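Local structure of acetolactate synthase isozyme 1 large subunit (Escherichia coli, 6LPI) at residues T14-I28 with I144-R156. The protein is the large subunit of an acetohydroxy-acid synthase, a thiamine pyrophosphate family enzyme that binds thiamine diphosphate, a magnesium ion and flavin-adenine dinucleotide. Sequence-based numbering, arbitrary orientation.
Sequences TGAEFIVHFLEQQGI and IEELPQVMSDAFR
Phe22 packs against Met151 near the middle of an apolar contact between two helices and reaches Phe155 toward its C-terminal end. No hydrogen bond crosses it. Met151 CB sits over one face of the Phe22 ring, 3.7 Å from its centroid, in a CH-pi contact. Its SD lies oblique to the same ring, a Met-aromatic contact. The edge of Phe22 meets the face of Phe155 in an offset edge-to-face pair, with the ring planes at 66°. Gln26 CG covers a face of Phe155, another CH-pi contact.

The remaining contacts are apolar. Met151 is bent at chi2 and chi3, which carries CE in among Phe18, Ile19 and Phe22; CE lies 3.5 Å from Phe18 CE2. Phe18 CG is anti to the backbone nitrogen (chi1 175°), which carries the ring to Pro148, with Phe18 CZ 3.9 Å from Pro148 CG. Leu147 CD2 touches Ile19 CG1. At one end, Ile144 CD1 packs on the backbone of Gly15. At the other, Leu23 CD2 and Ile28 CD1 touch the Phe155 ring obliquely, Phe155 CZ lying 3.7 Å from Leu23 CD2.

Thr14 and Glu17 form a capping box at the start of helix 15-25. A Schellman motif with Gly27 as C-prime residue ends it. The two helices run roughly parallel, crossing at -31° with axes 10.8 Å apart. Ile19 also touches Ile170, while Val150 and Ala154 rest on strand 166-171. This is helix-helix packing on one face of the parallel sheet in the N-terminal alpha/beta domain of a thiamine diphosphate enzyme.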
loop_
_atom_site.group_PDB
_atom_site.type_symbol
_atom_site.label_atom_id
_atom_site.label_comp_id
_atom_site.label_asym_id
_atom_site.label_seq_id
_atom_site.Cartn_x
_atom_site.Cartn_y
_atom_site.Cartn_z
ATOM N N THR B 14 -20.829 3.913 -27.734
ATOM C CA THR B 14 -21.032 2.620 -27.096
ATOM C C THR B 14 -20.340 2.619 -25.730
ATOM O O THR B 14 -19.360 3.333 -25.508
ATOM C CB THR B 14 -20.504 1.468 -27.943
ATOM O OG1 THR B 14 -19.089 1.606 -28.154
ATOM C CG2 THR B 14 -21.226 1.445 -29.273
ATOM N N GLY B 15 -20.846 1.792 -24.816
ATOM C CA GLY B 15 -20.238 1.708 -23.492
ATOM C C GLY B 15 -18.730 1.559 -23.519
ATOM O O GLY B 15 -18.014 2.256 -22.787
ATOM N N ALA B 16 -18.219 0.683 -24.389
ATOM C CA ALA B 16 -16.770 0.506 -24.499
ATOM C C ALA B 16 -16.089 1.800 -24.950
ATOM O O ALA B 16 -15.097 2.245 -24.347
ATOM C CB ALA B 16 -16.462 -0.646 -25.451
ATOM N N GLU B 17 -16.611 2.421 -26.013
ATOM C CA GLU B 17 -16.055 3.691 -26.467
ATOM C C GLU B 17 -16.141 4.760 -25.388
ATOM O O GLU B 17 -15.238 5.599 -25.280
ATOM C CB GLU B 17 -16.744 4.167 -27.755
ATOM C CG GLU B 17 -16.619 3.190 -28.912
ATOM C CD GLU B 17 -17.452 3.573 -30.115
ATOM O OE1 GLU B 17 -18.410 4.349 -29.932
ATOM O OE2 GLU B 17 -17.135 3.114 -31.243
ATOM N N PHE B 18 -17.196 4.753 -24.572
ATOM C CA PHE B 18 -17.244 5.736 -23.496
ATOM C C PHE B 18 -16.177 5.466 -22.455
ATOM O O PHE B 18 -15.603 6.406 -21.895
ATOM C CB PHE B 18 -18.595 5.776 -22.805
ATOM C CG PHE B 18 -18.604 6.698 -21.630
ATOM C CD1 PHE B 18 -18.831 8.048 -21.797
ATOM C CD2 PHE B 18 -18.325 6.224 -20.361
ATOM C CE1 PHE B 18 -18.809 8.902 -20.720
ATOM C CE2 PHE B 18 -18.297 7.068 -19.294
ATOM C CZ PHE B 18 -18.537 8.411 -19.472
ATOM N N ILE B 19 -15.942 4.197 -22.132
ATOM C CA ILE B 19 -14.908 3.888 -21.152
ATOM C C ILE B 19 -13.573 4.436 -21.625
ATOM O O ILE B 19 -12.864 5.130 -20.884
ATOM C CB ILE B 19 -14.838 2.373 -20.907
ATOM C CG1 ILE B 19 -16.040 1.905 -20.095
ATOM C CG2 ILE B 19 -13.576 2.041 -20.159
ATOM C CD1 ILE B 19 -16.389 0.473 -20.372
ATOM N N VAL B 20 -13.230 4.156 -22.883
ATOM C CA VAL B 20 -11.960 4.635 -23.424
ATOM C C VAL B 20 -11.908 6.155 -23.434
ATOM O O VAL B 20 -10.891 6.755 -23.067
ATOM C CB VAL B 20 -11.736 4.062 -24.836
ATOM C CG1 VAL B 20 -10.450 4.633 -25.435
ATOM C CG2 VAL B 20 -11.661 2.549 -24.757
ATOM N N HIS B 21 -13.004 6.801 -23.833
ATOM C CA HIS B 21 -13.018 8.256 -23.898
ATOM C C HIS B 21 -12.811 8.868 -22.521
ATOM O O HIS B 21 -12.014 9.801 -22.351
ATOM C CB HIS B 21 -14.339 8.711 -24.499
ATOM C CG HIS B 21 -14.473 10.192 -24.612
ATOM N ND1 HIS B 21 -15.586 10.877 -24.174
ATOM C CD2 HIS B 21 -13.639 11.123 -25.135
ATOM C CE1 HIS B 21 -15.434 12.165 -24.421
ATOM N NE2 HIS B 21 -14.260 12.341 -25.000
ATOM N N PHE B 22 -13.494 8.317 -21.518
ATOM C CA PHE B 22 -13.345 8.781 -20.148
ATOM C C PHE B 22 -11.907 8.610 -19.683
ATOM O O PHE B 22 -11.319 9.526 -19.086
ATOM C CB PHE B 22 -14.327 8.010 -19.258
ATOM C CG PHE B 22 -14.270 8.377 -17.787
ATOM C CD1 PHE B 22 -13.357 7.760 -16.926
ATOM C CD2 PHE B 22 -15.155 9.311 -17.257
ATOM C CE1 PHE B 22 -13.307 8.103 -15.576
ATOM C CE2 PHE B 22 -15.108 9.653 -15.898
ATOM C CZ PHE B 22 -14.189 9.054 -15.065
ATOM N N LEU B 23 -11.315 7.442 -19.964
ATOM C CA LEU B 23 -9.922 7.214 -19.580
ATOM C C LEU B 23 -9.006 8.235 -20.244
ATOM O O LEU B 23 -8.063 8.733 -19.616
ATOM C CB LEU B 23 -9.497 5.789 -19.924
ATOM C CG LEU B 23 -10.187 4.715 -19.083
ATOM C CD1 LEU B 23 -9.594 3.342 -19.369
ATOM C CD2 LEU B 23 -10.112 5.045 -17.596
ATOM N N GLU B 24 -9.259 8.557 -21.519
ATOM C CA GLU B 24 -8.472 9.603 -22.158
ATOM C C GLU B 24 -8.606 10.909 -21.398
ATOM O O GLU B 24 -7.602 11.519 -21.007
ATOM C CB GLU B 24 -8.915 9.837 -23.610
ATOM C CG GLU B 24 -8.571 8.750 -24.616
ATOM C CD GLU B 24 -9.190 9.008 -25.965
ATOM O OE1 GLU B 24 -8.788 8.338 -26.946
ATOM O OE2 GLU B 24 -10.079 9.885 -26.040
ATOM N N GLN B 25 -9.844 11.289 -21.074
ATOM C CA GLN B 25 -10.054 12.566 -20.409
ATOM C C GLN B 25 -9.536 12.593 -18.976
ATOM O O GLN B 25 -9.423 13.680 -18.403
ATOM C CB GLN B 25 -11.534 12.941 -20.476
ATOM C CG GLN B 25 -12.016 13.226 -21.898
ATOM C CD GLN B 25 -11.071 14.160 -22.653
ATOM O OE1 GLN B 25 -10.839 15.295 -22.232
ATOM N NE2 GLN B 25 -10.551 13.696 -23.793
ATOM N N GLN B 26 -9.182 11.454 -18.392
ATOM C CA GLN B 26 -8.459 11.489 -17.127
ATOM C C GLN B 26 -6.949 11.523 -17.329
ATOM O O GLN B 26 -6.204 11.418 -16.350
ATOM C CB GLN B 26 -8.810 10.284 -16.256
ATOM C CG GLN B 26 -10.265 10.133 -15.902
ATOM C CD GLN B 26 -10.819 11.345 -15.203
ATOM O OE1 GLN B 26 -10.320 11.759 -14.147
ATOM N NE2 GLN B 26 -11.888 11.905 -15.765
ATOM N N GLY B 27 -6.479 11.689 -18.567
ATOM C CA GLY B 27 -5.056 11.788 -18.819
ATOM C C GLY B 27 -4.299 10.476 -18.861
ATOM O O GLY B 27 -3.070 10.502 -18.943
ATOM N N ILE B 28 -4.974 9.327 -18.797
ATOM C CA ILE B 28 -4.265 8.056 -18.867
ATOM C C ILE B 28 -3.540 7.935 -20.203
ATOM O O ILE B 28 -4.126 8.135 -21.275
ATOM C CB ILE B 28 -5.240 6.890 -18.624
ATOM C CG1 ILE B 28 -5.606 6.790 -17.143
ATOM C CG2 ILE B 28 -4.662 5.585 -19.088
ATOM C CD1 ILE B 28 -6.810 7.574 -16.753
ATOM N N ILE B 144 -26.092 0.617 -18.846
ATOM C CA ILE B 144 -25.074 1.527 -19.360
ATOM C C ILE B 144 -25.290 2.948 -18.846
ATOM O O ILE B 144 -24.333 3.714 -18.719
ATOM C CB ILE B 144 -25.043 1.460 -20.904
ATOM C CG1 ILE B 144 -23.923 2.319 -21.501
ATOM C CG2 ILE B 144 -26.369 1.887 -21.511
ATOM C CD1 ILE B 144 -23.765 2.101 -23.000
ATOM N N GLU B 145 -26.533 3.329 -18.539
ATOM C CA GLU B 145 -26.806 4.673 -18.034
ATOM C C GLU B 145 -26.038 4.982 -16.749
ATOM O O GLU B 145 -25.851 6.162 -16.420
ATOM C CB GLU B 145 -28.304 4.859 -17.789
ATOM C CG GLU B 145 -29.228 4.437 -18.933
ATOM C CD GLU B 145 -29.279 5.442 -20.080
ATOM O OE1 GLU B 145 -28.297 6.192 -20.275
ATOM O OE2 GLU B 145 -30.319 5.491 -20.779
ATOM N N GLU B 146 -25.602 3.959 -16.003
ATOM C CA GLU B 146 -24.800 4.207 -14.805
ATOM C C GLU B 146 -23.321 4.417 -15.095
ATOM O O GLU B 146 -22.591 4.826 -14.193
ATOM C CB GLU B 146 -24.958 3.073 -13.790
ATOM C CG GLU B 146 -26.409 2.790 -13.404
ATOM C CD GLU B 146 -26.577 1.561 -12.519
ATOM O OE1 GLU B 146 -27.566 1.509 -11.749
ATOM O OE2 GLU B 146 -25.715 0.656 -12.588
ATOM N N LEU B 147 -22.867 4.168 -16.316
ATOM C CA LEU B 147 -21.432 4.129 -16.572
ATOM C C LEU B 147 -20.719 5.467 -16.338
ATOM O O LEU B 147 -19.567 5.445 -15.873
ATOM C CB LEU B 147 -21.207 3.604 -17.981
ATOM C CG LEU B 147 -19.832 3.018 -18.197
ATOM C CD1 LEU B 147 -19.415 2.237 -16.971
ATOM C CD2 LEU B 147 -19.938 2.090 -19.345
ATOM N N PRO B 148 -21.285 6.644 -16.688
ATOM C CA PRO B 148 -20.613 7.906 -16.332
ATOM C C PRO B 148 -20.389 8.035 -14.832
ATOM O O PRO B 148 -19.233 8.078 -14.397
ATOM C CB PRO B 148 -21.573 8.958 -16.883
ATOM C CG PRO B 148 -22.183 8.298 -18.040
ATOM C CD PRO B 148 -22.412 6.879 -17.606
ATOM N N GLN B 149 -21.462 8.036 -14.031
ATOM C CA GLN B 149 -21.283 8.242 -12.595
ATOM C C GLN B 149 -20.299 7.238 -12.029
ATOM O O GLN B 149 -19.329 7.616 -11.362
ATOM C CB GLN B 149 -22.604 8.125 -11.823
ATOM C CG GLN B 149 -23.300 9.462 -11.516
ATOM C CD GLN B 149 -22.336 10.567 -11.074
ATOM O OE1 GLN B 149 -22.463 11.713 -11.521
ATOM N NE2 GLN B 149 -21.366 10.231 -10.216
ATOM N N VAL B 150 -20.499 5.957 -12.347
ATOM C CA VAL B 150 -19.604 4.904 -11.877
ATOM C C VAL B 150 -18.158 5.303 -12.090
ATOM O O VAL B 150 -17.385 5.444 -11.135
ATOM C CB VAL B 150 -19.927 3.564 -12.558
ATOM C CG1 VAL B 150 -18.707 2.641 -12.529
ATOM C CG2 VAL B 150 -21.119 2.921 -11.857
ATOM N N MET B 151 -17.797 5.610 -13.325
ATOM C CA MET B 151 -16.377 5.825 -13.532
ATOM C C MET B 151 -15.926 7.087 -12.846
ATOM O O MET B 151 -14.913 7.069 -12.132
ATOM C CB MET B 151 -16.030 5.793 -15.012
ATOM C CG MET B 151 -16.560 4.500 -15.571
ATOM S SD MET B 151 -15.527 3.821 -16.837
ATOM C CE MET B 151 -15.630 5.142 -18.020
ATOM N N SER B 152 -16.731 8.147 -12.922
ATOM C CA SER B 152 -16.329 9.374 -12.248
ATOM C C SER B 152 -16.190 9.144 -10.747
ATOM O O SER B 152 -15.307 9.718 -10.101
ATOM C CB SER B 152 -17.286 10.513 -12.554
ATOM O OG SER B 152 -16.920 11.610 -11.740
ATOM N N ASP B 153 -17.080 8.344 -10.159
ATOM C CA ASP B 153 -16.918 8.136 -8.732
ATOM C C ASP B 153 -15.773 7.187 -8.434
ATOM O O ASP B 153 -15.023 7.431 -7.479
ATOM C CB ASP B 153 -18.220 7.674 -8.092
ATOM C CG ASP B 153 -19.308 8.715 -8.225
ATOM O OD1 ASP B 153 -19.001 9.919 -8.036
ATOM O OD2 ASP B 153 -20.476 8.337 -8.427
ATOM N N ALA B 154 -15.551 6.173 -9.282
ATOM C CA ALA B 154 -14.432 5.268 -9.036
ATOM C C ALA B 154 -13.123 6.051 -8.946
ATOM O O ALA B 154 -12.400 5.974 -7.939
ATOM C CB ALA B 154 -14.366 4.197 -10.121
ATOM N N PHE B 155 -12.862 6.898 -9.946
ATOM C CA PHE B 155 -11.630 7.673 -9.952
ATOM C C PHE B 155 -11.582 8.668 -8.803
ATOM O O PHE B 155 -10.493 8.988 -8.314
ATOM C CB PHE B 155 -11.459 8.402 -11.278
ATOM C CG PHE B 155 -10.687 7.626 -12.295
ATOM C CD1 PHE B 155 -11.271 6.573 -12.973
ATOM C CD2 PHE B 155 -9.361 7.946 -12.556
ATOM C CE1 PHE B 155 -10.560 5.858 -13.894
ATOM C CE2 PHE B 155 -8.640 7.240 -13.477
ATOM C CZ PHE B 155 -9.243 6.187 -14.149
ATOM N N ARG B 156 -12.729 9.175 -8.352
ATOM C CA ARG B 156 -12.692 10.003 -7.153
ATOM C C ARG B 156 -12.314 9.136 -5.957
ATOM O O ARG B 156 -11.337 9.419 -5.246
ATOM C CB ARG B 156 -14.042 10.705 -6.953
ATOM C CG ARG B 156 -14.139 11.606 -5.719
ATOM C CD ARG B 156 -15.562 12.137 -5.472
ATOM N NE ARG B 156 -16.542 11.058 -5.281
ATOM C CZ ARG B 156 -16.842 10.482 -4.110
ATOM N NH1 ARG B 156 -16.234 10.859 -2.985
ATOM N NH2 ARG B 156 -17.751 9.508 -4.064
#